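Local atomic coordinates of putative acyl-CoA dehydrogenase (Burkholderia xenovorans, PDB entry 5JSC), a protein that binds flavin-adenine dinucleotide and probably belongs to the acyl-CoA dehydrogenase family, with a beta-rich middle domain set among helices. Residues Asp174-Ser179 against Leu228-Phe233; Ala140-Ala145 against Ala184-Val189; Ala209-Leu214 against Ala234-Pro239; Ser203-Asp208 against Ser241-Ala246. All blocks are in the same frame, centred on the assembly; numbering follows the deposited sequence.

All four contacts help build the beta-rich middle region. Contacts 1 and 2 are buried and both bring backbone groups to FAD, yet they belong to different sheets: contact 1 is a bulged antiparallel pair, contact 2 a short parallel one, and they meet where Leu231 packs on Tyr187. Contact 4 is also largely buried and extends the sheet of contact 2, since strand 202-208 is hydrogen-bonded to strand 186-192; it adds apolar packing and a Met-aromatic contact. Contact 3 is the surface member, a turn held to strand 236-239 largely through backbone atoms and two waters. Charge pairing across the segments is confined to the partly exposed end of contact 1.

Contact 1. Residues Asp174-Ser179 against Leu228-Phe233; sequences DKTWIS and LARLHF. With FAD (flavin-adenine dinucleotide), chain M.
Ile178 and Ala229 clasp each other through two backbone hydrogen bonds at the buried, flavin-facing end of this antiparallel pair, Ile178 N lying 3.0 Å from Ala229 O. Lys175 and Leu231 form a second hydrogen-bonded pair, with Leu231 N 2.8 Å from Lys175 O. Between them the register slips by one residue, a beta bulge in which Trp177 takes a positive phi (59°) and the chain turns a corner. Beyond the bulge, Ser179 meets the flavin: its N bonds FAD O4 at 2.9 Å, and its small hydroxyl OG donates to FAD N5. Ile178 CB packs closely, 3.5 Å from Ala229 O, while Ile178 and Leu231 cross more loosely, at about a right angle.

The other end is partly exposed and polar. Asp174 divides its carboxylate between two partners: OD1 receives His232 ND1 on its syn side (2.5 Å), somewhat out of its plane, while OD2 offers its anti lone pair to Arg230 NE (2.8 Å) in a salt bridge. Arg230 gets there with an extended chain, CG anti to the backbone N (chi1 -178°), its guanidinium nearly perpendicular to the carboxylate. Two grips should limit rotation of the carboxylate and probably favour its charged form.

Strand 214-219 also pairs with strand 228-233; Ile178 and Leu231 rest on Tyr187 of strand 186-192, Lys175 NZ is salt-bridged to Glu148, and Ser179 touches Phe107 and Met111 of helix 103-122.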
# COMPACT_ATOMS: atom_id res chain seq x y z
N ASP C 174 -12.25 -35.03 -14.59
CA ASP C 174 -12.67 -34.45 -13.32
C ASP C 174 -12.92 -32.96 -13.44
O ASP C 174 -12.22 -32.26 -14.18
CB ASP C 174 -11.62 -34.69 -12.22
CG ASP C 174 -11.68 -36.10 -11.63
OD1 ASP C 174 -11.88 -37.06 -12.39
OD2 ASP C 174 -11.55 -36.25 -10.41
N LYS C 175 -13.92 -32.48 -12.71
CA LYS C 175 -14.10 -31.07 -12.41
C LYS C 175 -13.99 -30.92 -10.90
O LYS C 175 -14.29 -31.86 -10.17
CB LYS C 175 -15.47 -30.54 -12.88
CG LYS C 175 -15.68 -30.58 -14.39
CD LYS C 175 -14.65 -29.72 -15.10
CE LYS C 175 -15.06 -29.48 -16.54
NZ LYS C 175 -14.03 -28.72 -17.32
N THR C 176 -13.55 -29.76 -10.42
CA THR C 176 -13.48 -29.62 -8.98
C THR C 176 -13.72 -28.18 -8.56
O THR C 176 -13.83 -27.27 -9.39
CB THR C 176 -12.15 -30.18 -8.43
OG1 THR C 176 -12.30 -30.43 -7.03
CG2 THR C 176 -10.98 -29.20 -8.66
N TRP C 177 -13.82 -27.99 -7.24
CA TRP C 177 -14.28 -26.74 -6.61
C TRP C 177 -15.68 -26.37 -7.08
O TRP C 177 -16.00 -25.19 -7.20
CB TRP C 177 -13.34 -25.55 -6.88
CG TRP C 177 -11.87 -25.85 -6.79
CD1 TRP C 177 -10.95 -25.80 -7.81
CD2 TRP C 177 -11.14 -26.25 -5.62
NE1 TRP C 177 -9.70 -26.15 -7.34
CE2 TRP C 177 -9.80 -26.44 -6.00
CE3 TRP C 177 -11.50 -26.47 -4.29
CZ2 TRP C 177 -8.81 -26.84 -5.10
CZ3 TRP C 177 -10.52 -26.86 -3.39
CH2 TRP C 177 -9.20 -27.05 -3.80
N ILE C 178 -16.52 -27.36 -7.35
CA ILE C 178 -17.80 -27.09 -8.00
C ILE C 178 -18.82 -26.71 -6.93
O ILE C 178 -19.21 -27.53 -6.10
CB ILE C 178 -18.28 -28.29 -8.83
CG1 ILE C 178 -17.24 -28.63 -9.91
CG2 ILE C 178 -19.64 -27.98 -9.46
CD1 ILE C 178 -16.77 -27.41 -10.69
N SER C 179 -19.26 -25.44 -6.97
CA SER C 179 -20.29 -24.96 -6.06
C SER C 179 -21.60 -25.72 -6.26
O SER C 179 -22.01 -25.98 -7.40
CB SER C 179 -20.52 -23.47 -6.29
OG SER C 179 -19.38 -22.73 -5.90
N LEU C 228 -19.61 -27.87 -1.88
CA LEU C 228 -18.58 -27.93 -2.91
C LEU C 228 -18.19 -29.38 -3.14
O LEU C 228 -18.15 -30.17 -2.19
CB LEU C 228 -17.32 -27.13 -2.50
CG LEU C 228 -17.26 -25.61 -2.64
CD1 LEU C 228 -16.02 -25.10 -1.92
CD2 LEU C 228 -17.21 -25.24 -4.10
N ALA C 229 -17.89 -29.73 -4.39
CA ALA C 229 -17.48 -31.11 -4.63
C ALA C 229 -16.49 -31.21 -5.78
O ALA C 229 -16.38 -30.32 -6.64
CB ALA C 229 -18.67 -32.02 -4.93
N ARG C 230 -15.76 -32.32 -5.78
CA ARG C 230 -15.03 -32.80 -6.94
C ARG C 230 -15.92 -33.80 -7.67
O ARG C 230 -16.44 -34.73 -7.05
CB ARG C 230 -13.70 -33.45 -6.53
CG ARG C 230 -12.83 -33.93 -7.69
CD ARG C 230 -11.43 -34.25 -7.18
NE ARG C 230 -10.57 -34.86 -8.19
CZ ARG C 230 -9.24 -34.84 -8.17
NH1 ARG C 230 -8.59 -34.22 -7.18
NH2 ARG C 230 -8.55 -35.43 -9.14
N LEU C 231 -16.11 -33.58 -8.96
CA LEU C 231 -16.92 -34.46 -9.80
C LEU C 231 -15.99 -35.33 -10.63
O LEU C 231 -15.10 -34.81 -11.30
CB LEU C 231 -17.82 -33.65 -10.73
CG LEU C 231 -18.66 -32.55 -10.12
CD1 LEU C 231 -19.46 -31.88 -11.23
CD2 LEU C 231 -19.57 -33.12 -9.06
N HIS C 232 -16.22 -36.63 -10.61
CA HIS C 232 -15.49 -37.54 -11.48
C HIS C 232 -16.44 -38.09 -12.53
O HIS C 232 -17.50 -38.62 -12.20
CB HIS C 232 -14.85 -38.69 -10.70
CG HIS C 232 -14.13 -39.67 -11.57
ND1 HIS C 232 -12.99 -39.34 -12.26
CD2 HIS C 232 -14.41 -40.96 -11.89
CE1 HIS C 232 -12.58 -40.39 -12.95
NE2 HIS C 232 -13.42 -41.38 -12.74
N PHE C 233 -16.06 -37.96 -13.79
CA PHE C 233 -16.86 -38.45 -14.91
C PHE C 233 -16.22 -39.74 -15.39
O PHE C 233 -15.11 -39.74 -15.92
CB PHE C 233 -16.91 -37.42 -16.04
CG PHE C 233 -17.65 -36.16 -15.67
CD1 PHE C 233 -17.06 -35.20 -14.85
CD2 PHE C 233 -18.93 -35.93 -16.15
CE1 PHE C 233 -17.74 -34.04 -14.52
CE2 PHE C 233 -19.62 -34.77 -15.82
CZ PHE C 233 -19.02 -33.82 -15.00
PA FAD M . -4.59 -21.66 -10.47
O1A FAD M . -5.20 -21.62 -11.83
O2A FAD M . -3.51 -22.71 -10.23
O5B FAD M . -4.02 -20.21 -10.15
C5B FAD M . -3.28 -20.00 -8.94
C4B FAD M . -3.04 -18.51 -8.85
O4B FAD M . -2.20 -18.11 -9.95
C3B FAD M . -4.28 -17.64 -9.03
O3B FAD M . -5.08 -17.57 -7.85
C2B FAD M . -3.67 -16.31 -9.45
O2B FAD M . -3.25 -15.58 -8.29
C1B FAD M . -2.43 -16.75 -10.25
N9A FAD M . -2.55 -16.62 -11.70
C8A FAD M . -3.48 -17.22 -12.51
N7A FAD M . -3.29 -17.00 -13.79
C5A FAD M . -2.16 -16.20 -13.82
C6A FAD M . -1.43 -15.64 -14.88
N6A FAD M . -1.76 -15.78 -16.17
N1A FAD M . -0.34 -14.90 -14.58
C2A FAD M . -0.01 -14.73 -13.29
N3A FAD M . -0.63 -15.22 -12.20
C4A FAD M . -1.69 -15.95 -12.54
N1 FAD M . -15.02 -23.32 -10.29
C2 FAD M . -16.06 -23.76 -11.08
O2 FAD M . -15.87 -24.21 -12.22
N3 FAD M . -17.34 -23.72 -10.59
C4 FAD M . -17.71 -23.27 -9.34
O4 FAD M . -18.88 -23.36 -8.97
C4X FAD M . -16.63 -22.78 -8.53
N5 FAD M . -16.90 -22.39 -7.32
C5X FAD M . -15.83 -22.11 -6.47
C6 FAD M . -16.09 -21.85 -5.13
C7 FAD M . -15.06 -21.66 -4.22
C7M FAD M . -15.38 -21.43 -2.77
C8 FAD M . -13.72 -21.72 -4.67
C8M FAD M . -12.57 -21.53 -3.72
C9 FAD M . -13.46 -21.96 -6.02
C9A FAD M . -14.50 -22.16 -6.92
N10 FAD M . -14.26 -22.51 -8.27
C10 FAD M . -15.31 -22.85 -9.09
C1' FAD M . -12.88 -22.65 -8.74
C2' FAD M . -12.20 -21.31 -9.03
O2' FAD M . -12.76 -20.71 -10.20
C3' FAD M . -10.71 -21.55 -9.24
O3' FAD M . -10.19 -21.92 -7.97
C4' FAD M . -9.96 -20.32 -9.77
O4' FAD M . -10.31 -20.11 -11.13
C5' FAD M . -8.45 -20.48 -9.64
O5' FAD M . -8.08 -21.69 -10.33
P FAD M . -7.08 -22.69 -9.52
O1P FAD M . -7.59 -22.98 -8.16
O2P FAD M . -6.82 -23.90 -10.38
O3P FAD M . -5.73 -21.86 -9.38

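Contact 2. Residues Ala140-Ala145 against Ala184-Val189; sequences AIAAFA and ADFYVV. With FAD (flavin-adenine dinucleotide), chain M.
Asp185 seizes Ile141 twice, once with its side chain and once with its backbone. Its OD2 turns the anti lone pair to Ile141 N at 2.8 Å, and Asp185 N returns a bond to Ile141 O, in the carbonyl plane. A short acidic side chain suits this place, because its carboxylate stands in for a backbone acceptor before the strand proper begins.

Farther along, Val188 bonds with both its N and its O, as in a parallel pair: Val188 N reaches Ala143 O at 2.9 Å and Ala145 N reaches Val188 O at 2.7 Å. Small residues allow close approach. The CB of Ala143 sits 3.4 Å from Tyr187 CD2, and Ala142 lies over one face of the Phe186 ring in a CH-pi contact, CA to centroid 4.2 Å. Phe186 places its ring there by setting CG between the backbone N and the carbonyl carbon (chi1 66°). Tyr131 meets the same ring edge-to-face.

Phe144 O is left to receive FAD N3 at 2.8 Å along a nearly straight bond (174°). A parallel edge strand whose main chain reads the flavin is part of the FAD site in the middle domain of this acyl-CoA dehydrogenase-like protein.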
# COMPACT_ATOMS: atom_id res chain seq x y z
N ALA C 140 -35.14 -26.48 -8.81
CA ALA C 140 -33.95 -27.15 -9.33
C ALA C 140 -32.73 -26.34 -8.95
O ALA C 140 -32.70 -25.13 -9.19
CB ALA C 140 -34.00 -27.31 -10.85
N ILE C 141 -31.73 -27.00 -8.38
CA ILE C 141 -30.49 -26.36 -7.95
C ILE C 141 -29.47 -26.47 -9.08
O ILE C 141 -29.19 -27.57 -9.57
CB ILE C 141 -29.97 -27.00 -6.65
CG1 ILE C 141 -31.00 -26.80 -5.53
CG2 ILE C 141 -28.62 -26.42 -6.27
CD1 ILE C 141 -30.62 -27.47 -4.22
N ALA C 142 -28.91 -25.33 -9.49
CA ALA C 142 -28.01 -25.24 -10.63
C ALA C 142 -26.55 -25.27 -10.20
O ALA C 142 -26.22 -24.99 -9.04
CB ALA C 142 -28.28 -23.95 -11.42
N ALA C 143 -25.68 -25.60 -11.15
CA ALA C 143 -24.24 -25.62 -10.91
C ALA C 143 -23.51 -25.39 -12.23
O ALA C 143 -24.01 -25.71 -13.31
CB ALA C 143 -23.80 -26.93 -10.26
N PHE C 144 -22.29 -24.87 -12.10
CA PHE C 144 -21.45 -24.40 -13.21
C PHE C 144 -20.11 -25.11 -13.08
O PHE C 144 -19.35 -24.81 -12.16
CB PHE C 144 -21.30 -22.88 -13.11
CG PHE C 144 -20.49 -22.23 -14.21
CD1 PHE C 144 -21.08 -21.91 -15.42
CD2 PHE C 144 -19.17 -21.84 -13.98
CE1 PHE C 144 -20.36 -21.27 -16.41
CE2 PHE C 144 -18.45 -21.18 -14.97
CZ PHE C 144 -19.04 -20.90 -16.19
N ALA C 145 -19.84 -26.08 -13.95
CA ALA C 145 -18.68 -26.97 -13.78
C ALA C 145 -17.63 -26.69 -14.86
O ALA C 145 -17.65 -27.27 -15.95
CB ALA C 145 -19.11 -28.44 -13.78
N ALA C 184 -26.59 -30.31 -6.48
CA ALA C 184 -27.20 -29.74 -7.68
C ALA C 184 -28.07 -30.78 -8.39
O ALA C 184 -27.80 -31.98 -8.37
CB ALA C 184 -26.14 -29.22 -8.64
N ASP C 185 -29.12 -30.29 -9.06
CA ASP C 185 -29.94 -31.14 -9.91
C ASP C 185 -29.38 -31.27 -11.32
O ASP C 185 -29.70 -32.24 -12.02
CB ASP C 185 -31.37 -30.59 -9.95
CG ASP C 185 -32.07 -30.73 -8.61
OD1 ASP C 185 -32.34 -31.89 -8.22
OD2 ASP C 185 -32.33 -29.71 -7.95
N PHE C 186 -28.54 -30.34 -11.74
CA PHE C 186 -27.85 -30.44 -13.01
C PHE C 186 -26.59 -29.60 -12.93
O PHE C 186 -26.48 -28.70 -12.09
CB PHE C 186 -28.74 -29.98 -14.18
CG PHE C 186 -29.07 -28.51 -14.14
CD1 PHE C 186 -28.21 -27.57 -14.71
CD2 PHE C 186 -30.22 -28.06 -13.51
CE1 PHE C 186 -28.50 -26.21 -14.65
CE2 PHE C 186 -30.52 -26.72 -13.46
CZ PHE C 186 -29.66 -25.79 -14.03
N TYR C 187 -25.66 -29.90 -13.83
CA TYR C 187 -24.39 -29.20 -13.96
C TYR C 187 -24.25 -28.76 -15.40
O TYR C 187 -24.43 -29.57 -16.31
CB TYR C 187 -23.22 -30.13 -13.60
CG TYR C 187 -23.29 -30.65 -12.19
CD1 TYR C 187 -23.99 -31.81 -11.89
CD2 TYR C 187 -22.65 -29.98 -11.15
CE1 TYR C 187 -24.06 -32.28 -10.59
CE2 TYR C 187 -22.71 -30.44 -9.86
CZ TYR C 187 -23.42 -31.58 -9.58
OH TYR C 187 -23.48 -32.02 -8.27
N VAL C 188 -23.93 -27.48 -15.62
CA VAL C 188 -23.45 -27.05 -16.93
C VAL C 188 -21.96 -27.38 -16.98
O VAL C 188 -21.16 -26.79 -16.25
CB VAL C 188 -23.70 -25.56 -17.18
CG1 VAL C 188 -23.06 -25.14 -18.49
CG2 VAL C 188 -25.19 -25.28 -17.23
N VAL C 189 -21.59 -28.35 -17.82
CA VAL C 189 -20.24 -28.91 -17.85
C VAL C 189 -19.56 -28.49 -19.14
O VAL C 189 -20.13 -28.66 -20.23
CB VAL C 189 -20.26 -30.44 -17.73
CG1 VAL C 189 -18.84 -31.01 -17.75
CG2 VAL C 189 -21.00 -30.89 -16.47
PA FAD M . -4.59 -21.66 -10.47
O1A FAD M . -5.20 -21.62 -11.83
O2A FAD M . -3.51 -22.71 -10.23
O5B FAD M . -4.02 -20.21 -10.15
C5B FAD M . -3.28 -20.00 -8.94
C4B FAD M . -3.04 -18.51 -8.85
O4B FAD M . -2.20 -18.11 -9.95
C3B FAD M . -4.28 -17.64 -9.03
O3B FAD M . -5.08 -17.57 -7.85
C2B FAD M . -3.67 -16.31 -9.45
O2B FAD M . -3.25 -15.58 -8.29
C1B FAD M . -2.43 -16.75 -10.25
N9A FAD M . -2.55 -16.62 -11.70
C8A FAD M . -3.48 -17.22 -12.51
N7A FAD M . -3.29 -17.00 -13.79
C5A FAD M . -2.16 -16.20 -13.82
C6A FAD M . -1.43 -15.64 -14.88
N6A FAD M . -1.76 -15.78 -16.17
N1A FAD M . -0.34 -14.90 -14.58
C2A FAD M . -0.01 -14.73 -13.29
N3A FAD M . -0.63 -15.22 -12.20
C4A FAD M . -1.69 -15.95 -12.54
N1 FAD M . -15.02 -23.32 -10.29
C2 FAD M . -16.06 -23.76 -11.08
O2 FAD M . -15.87 -24.21 -12.22
N3 FAD M . -17.34 -23.72 -10.59
C4 FAD M . -17.71 -23.27 -9.34
O4 FAD M . -18.88 -23.36 -8.97
C4X FAD M . -16.63 -22.78 -8.53
N5 FAD M . -16.90 -22.39 -7.32
C5X FAD M . -15.83 -22.11 -6.47
C6 FAD M . -16.09 -21.85 -5.13
C7 FAD M . -15.06 -21.66 -4.22
C7M FAD M . -15.38 -21.43 -2.77
C8 FAD M . -13.72 -21.72 -4.67
C8M FAD M . -12.57 -21.53 -3.72
C9 FAD M . -13.46 -21.96 -6.02
C9A FAD M . -14.50 -22.16 -6.92
N10 FAD M . -14.26 -22.51 -8.27
C10 FAD M . -15.31 -22.85 -9.09
C1' FAD M . -12.88 -22.65 -8.74
C2' FAD M . -12.20 -21.31 -9.03
O2' FAD M . -12.76 -20.71 -10.20
C3' FAD M . -10.71 -21.55 -9.24
O3' FAD M . -10.19 -21.92 -7.97
C4' FAD M . -9.96 -20.32 -9.77
O4' FAD M . -10.31 -20.11 -11.13
C5' FAD M . -8.45 -20.48 -9.64
O5' FAD M . -8.08 -21.69 -10.33
P FAD M . -7.08 -22.69 -9.52
O1P FAD M . -7.59 -22.98 -8.16
O2P FAD M . -6.82 -23.90 -10.38
O3P FAD M . -5.73 -21.86 -9.38

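Contact 3. Residues Ala209-Leu214 against Ala234-Pro239; sequences ADTPGL and AGARVP
Pro212 O, approached by the CA-H of Ala236 at 3.5 Å from CA to O, also accepts a hydrogen bond from a water 2.6 Å away. That water in turn accepts from Arg237 N at 2.9 Å, so it bridges the two segments. A second water repeats the device, giving one hydrogen to Thr211 OG1 (2.7 Å) and the other to Arg237 O (3.1 Å). The threonine hydroxyl is bonded to Asp208 O as well. Its methyl CG2, set anti to the backbone N while OG1 lies beside it (chi1 -61°), packs against Arg237 O (3.4 Å) and the CB of Ala236.

One direct hydrogen bond joins the segments, Ala234 N to Gly213 O at 2.8 Å and almost straight. Gly213 suits this position doubly: its phi is positive (91°), and with only hydrogens on its CA it lets Ala234 O and Ala236 CA come close. Proline before it fits the first corner of the turn, with its phi already near -60°. Arg237 carries its charged end away to Asp165.

Leu214 N closes the turn onto Thr211 O. The whole is a type II beta turn docked beside a G1 beta bulge, in which Gly235 and Ala236 both face Leu171 as strand 236-239 begins.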
# COMPACT_ATOMS: atom_id res chain seq x y z
N ALA C 209 -27.88 -34.46 -12.79
CA ALA C 209 -27.10 -35.04 -11.70
C ALA C 209 -27.25 -36.55 -11.63
O ALA C 209 -26.34 -37.23 -11.12
CB ALA C 209 -27.51 -34.41 -10.37
N ASP C 210 -28.35 -37.10 -12.12
CA ASP C 210 -28.57 -38.54 -12.06
C ASP C 210 -27.96 -39.28 -13.24
O ASP C 210 -28.24 -40.47 -13.41
CB ASP C 210 -30.08 -38.85 -11.94
CG ASP C 210 -30.87 -38.46 -13.18
OD1 ASP C 210 -30.34 -37.75 -14.06
OD2 ASP C 210 -32.06 -38.86 -13.26
N THR C 211 -27.12 -38.62 -14.03
CA THR C 211 -26.45 -39.27 -15.15
C THR C 211 -25.55 -40.39 -14.65
O THR C 211 -24.66 -40.13 -13.82
CB THR C 211 -25.61 -38.26 -15.94
OG1 THR C 211 -26.46 -37.23 -16.47
CG2 THR C 211 -24.86 -38.94 -17.09
N PRO C 212 -25.72 -41.63 -15.11
CA PRO C 212 -24.80 -42.69 -14.70
C PRO C 212 -23.38 -42.34 -15.12
O PRO C 212 -23.15 -41.81 -16.21
CB PRO C 212 -25.33 -43.93 -15.43
CG PRO C 212 -26.77 -43.63 -15.65
CD PRO C 212 -26.82 -42.15 -15.94
N GLY C 213 -22.43 -42.62 -14.23
CA GLY C 213 -21.05 -42.27 -14.48
C GLY C 213 -20.64 -40.90 -13.97
O GLY C 213 -19.43 -40.61 -13.95
N LEU C 214 -21.58 -40.05 -13.58
CA LEU C 214 -21.27 -38.81 -12.88
C LEU C 214 -21.17 -39.13 -11.39
O LEU C 214 -22.17 -39.45 -10.74
CB LEU C 214 -22.34 -37.75 -13.14
CG LEU C 214 -22.19 -36.44 -12.35
CD1 LEU C 214 -20.81 -35.83 -12.55
CD2 LEU C 214 -23.28 -35.44 -12.73
N ALA C 234 -16.93 -40.85 -15.19
CA ALA C 234 -16.45 -42.18 -15.53
C ALA C 234 -17.29 -42.70 -16.69
O ALA C 234 -18.23 -43.47 -16.51
CB ALA C 234 -16.52 -43.11 -14.31
N GLY C 235 -16.94 -42.27 -17.90
CA GLY C 235 -17.70 -42.70 -19.06
C GLY C 235 -19.13 -42.21 -19.04
O GLY C 235 -20.03 -42.91 -19.53
N ALA C 236 -19.37 -41.03 -18.49
CA ALA C 236 -20.73 -40.52 -18.36
C ALA C 236 -21.27 -40.13 -19.73
O ALA C 236 -20.64 -39.36 -20.46
CB ALA C 236 -20.75 -39.32 -17.41
N ARG C 237 -22.44 -40.65 -20.07
CA ARG C 237 -23.01 -40.43 -21.39
C ARG C 237 -24.01 -39.29 -21.35
O ARG C 237 -24.93 -39.28 -20.52
CB ARG C 237 -23.68 -41.71 -21.90
CG ARG C 237 -22.70 -42.83 -22.17
CD ARG C 237 -23.39 -44.05 -22.75
NE ARG C 237 -23.94 -43.82 -24.09
CZ ARG C 237 -23.24 -43.94 -25.22
NH1 ARG C 237 -21.96 -44.27 -25.17
NH2 ARG C 237 -23.82 -43.71 -26.39
N VAL C 238 -23.82 -38.33 -22.24
CA VAL C 238 -24.63 -37.12 -22.33
C VAL C 238 -25.18 -37.05 -23.74
O VAL C 238 -24.41 -37.03 -24.70
CB VAL C 238 -23.81 -35.86 -22.00
CG1 VAL C 238 -24.70 -34.63 -22.01
CG2 VAL C 238 -23.14 -36.01 -20.63
N PRO C 239 -26.50 -37.03 -23.92
CA PRO C 239 -27.07 -36.93 -25.27
C PRO C 239 -26.56 -35.69 -26.00
O PRO C 239 -26.36 -34.63 -25.39
CB PRO C 239 -28.58 -36.84 -25.01
CG PRO C 239 -28.78 -37.40 -23.63
CD PRO C 239 -27.53 -37.07 -22.87
O HOH W 1 -26.55 -36.99 -19.18
O HOH W 2 -24.20 -42.32 -18.52

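Contact 4. Residues Ser203-Asp208 against Ser241-Ala246; sequences SAFVVD and SQMLGA
Phe205 and Met243 meet in a Met-aromatic contact where a short, weakly bonded strand at 243-244 runs antiparallel along the edge of a mixed sheet. The sulfur approaches obliquely, SD being 5.5 Å from the centroid of the Phe205 ring, and the methyl CE comes to 3.7 Å from CZ. An unbranched, flexible methionine suits the task: its chain runs extended from a chi1 of -177° and bends only at chi3 (-67°), which folds CE back toward the ring. Toward helix 103-122, Val206 CG2 nestles against Leu244 CG at 3.8 Å, two branched apolar groups filling the space between sheet and helices.

The backbone holds these side chains in step. Val206 N bonds Gln242 O at 2.9 Å; Leu244 N bonds Ala204 O at 2.8 Å, arriving well above the carbonyl plane. Gln242, bent at chi2, folds its amide back so that NE2 makes a weak bond with Val206 O, but NE2 is also bonded to Tyr131 OH. The same hydroxyl binds Asp208 OD1, while Asp208 OD2 forms a salt bridge with Arg130, tying this end of the strand to helix 125-136.

Farther out, Leu244 rests on Ala118 and Ile119 of helix 103-122 and, with Ala204, on Leu253 of helix 250-286. Gln127 NE2 is hydrogen-bonded to both Ser241 O and Met243 O. At the other end one water knits three backbone groups together, accepting from Ala204 N and donating to Ala246 O and, at 2.6 Å, to Leu244 O.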
# COMPACT_ATOMS: atom_id res chain seq x y z
N SER C 203 -16.77 -27.68 -25.75
CA SER C 203 -18.22 -27.62 -25.88
C SER C 203 -18.85 -27.61 -24.50
O SER C 203 -18.24 -28.05 -23.52
CB SER C 203 -18.77 -28.80 -26.70
OG SER C 203 -18.23 -28.80 -28.02
N ALA C 204 -20.08 -27.10 -24.43
CA ALA C 204 -20.83 -27.00 -23.18
C ALA C 204 -22.00 -27.97 -23.21
O ALA C 204 -22.65 -28.14 -24.24
CB ALA C 204 -21.35 -25.58 -22.98
N PHE C 205 -22.29 -28.60 -22.06
CA PHE C 205 -23.37 -29.58 -21.94
C PHE C 205 -24.17 -29.34 -20.67
O PHE C 205 -23.60 -29.00 -19.64
CB PHE C 205 -22.83 -31.03 -21.87
CG PHE C 205 -22.05 -31.45 -23.08
CD1 PHE C 205 -20.67 -31.26 -23.13
CD2 PHE C 205 -22.69 -32.05 -24.16
CE1 PHE C 205 -19.95 -31.66 -24.23
CE2 PHE C 205 -21.96 -32.45 -25.27
CZ PHE C 205 -20.59 -32.25 -25.31
N VAL C 206 -25.48 -29.55 -20.72
CA VAL C 206 -26.26 -29.69 -19.50
C VAL C 206 -26.26 -31.15 -19.10
O VAL C 206 -26.70 -32.02 -19.87
CB VAL C 206 -27.70 -29.17 -19.66
CG1 VAL C 206 -28.42 -29.27 -18.31
CG2 VAL C 206 -27.70 -27.75 -20.17
N VAL C 207 -25.77 -31.44 -17.90
CA VAL C 207 -25.61 -32.81 -17.42
C VAL C 207 -26.46 -32.98 -16.17
O VAL C 207 -26.16 -32.40 -15.12
CB VAL C 207 -24.14 -33.16 -17.15
CG1 VAL C 207 -24.02 -34.62 -16.73
CG2 VAL C 207 -23.30 -32.89 -18.40
N ASP C 208 -27.53 -33.77 -16.28
CA ASP C 208 -28.38 -34.02 -15.12
C ASP C 208 -27.59 -34.77 -14.05
O ASP C 208 -26.74 -35.60 -14.36
CB ASP C 208 -29.62 -34.82 -15.52
CG ASP C 208 -30.56 -34.04 -16.42
OD1 ASP C 208 -30.52 -32.79 -16.39
OD2 ASP C 208 -31.34 -34.66 -17.16
N SER C 241 -28.21 -33.83 -27.78
CA SER C 241 -29.23 -32.80 -27.61
C SER C 241 -29.07 -32.01 -26.31
O SER C 241 -29.81 -31.04 -26.12
CB SER C 241 -30.62 -33.44 -27.66
OG SER C 241 -30.74 -34.44 -26.66
N GLN C 242 -28.16 -32.41 -25.43
CA GLN C 242 -27.87 -31.66 -24.22
C GLN C 242 -26.74 -30.65 -24.40
O GLN C 242 -26.39 -29.95 -23.44
CB GLN C 242 -27.51 -32.61 -23.07
CG GLN C 242 -28.67 -33.43 -22.52
CD GLN C 242 -29.72 -32.58 -21.84
OE1 GLN C 242 -30.62 -32.05 -22.49
NE2 GLN C 242 -29.61 -32.44 -20.53
N MET C 243 -26.15 -30.57 -25.59
CA MET C 243 -25.11 -29.58 -25.82
C MET C 243 -25.72 -28.19 -25.88
O MET C 243 -26.78 -27.98 -26.49
CB MET C 243 -24.37 -29.88 -27.13
CG MET C 243 -23.22 -28.91 -27.40
SD MET C 243 -22.33 -29.24 -28.92
CE MET C 243 -21.57 -30.81 -28.52
N LEU C 244 -25.07 -27.24 -25.21
CA LEU C 244 -25.44 -25.83 -25.28
C LEU C 244 -24.61 -25.17 -26.37
O LEU C 244 -23.38 -25.12 -26.28
CB LEU C 244 -25.20 -25.13 -23.94
CG LEU C 244 -26.05 -25.59 -22.77
CD1 LEU C 244 -25.54 -24.95 -21.47
CD2 LEU C 244 -27.52 -25.24 -23.00
N GLY C 245 -25.29 -24.66 -27.40
CA GLY C 245 -24.58 -24.04 -28.49
C GLY C 245 -23.95 -25.07 -29.41
O GLY C 245 -24.17 -26.29 -29.31
N ALA C 246 -23.13 -24.56 -30.31
CA ALA C 246 -22.54 -25.38 -31.35
C ALA C 246 -21.28 -26.08 -30.83
O ALA C 246 -20.61 -25.58 -29.92
CB ALA C 246 -22.19 -24.52 -32.56
O HOH W 3 -20.93 -25.79 -26.95
O HOH W 4 -28.10 -34.69 -19.01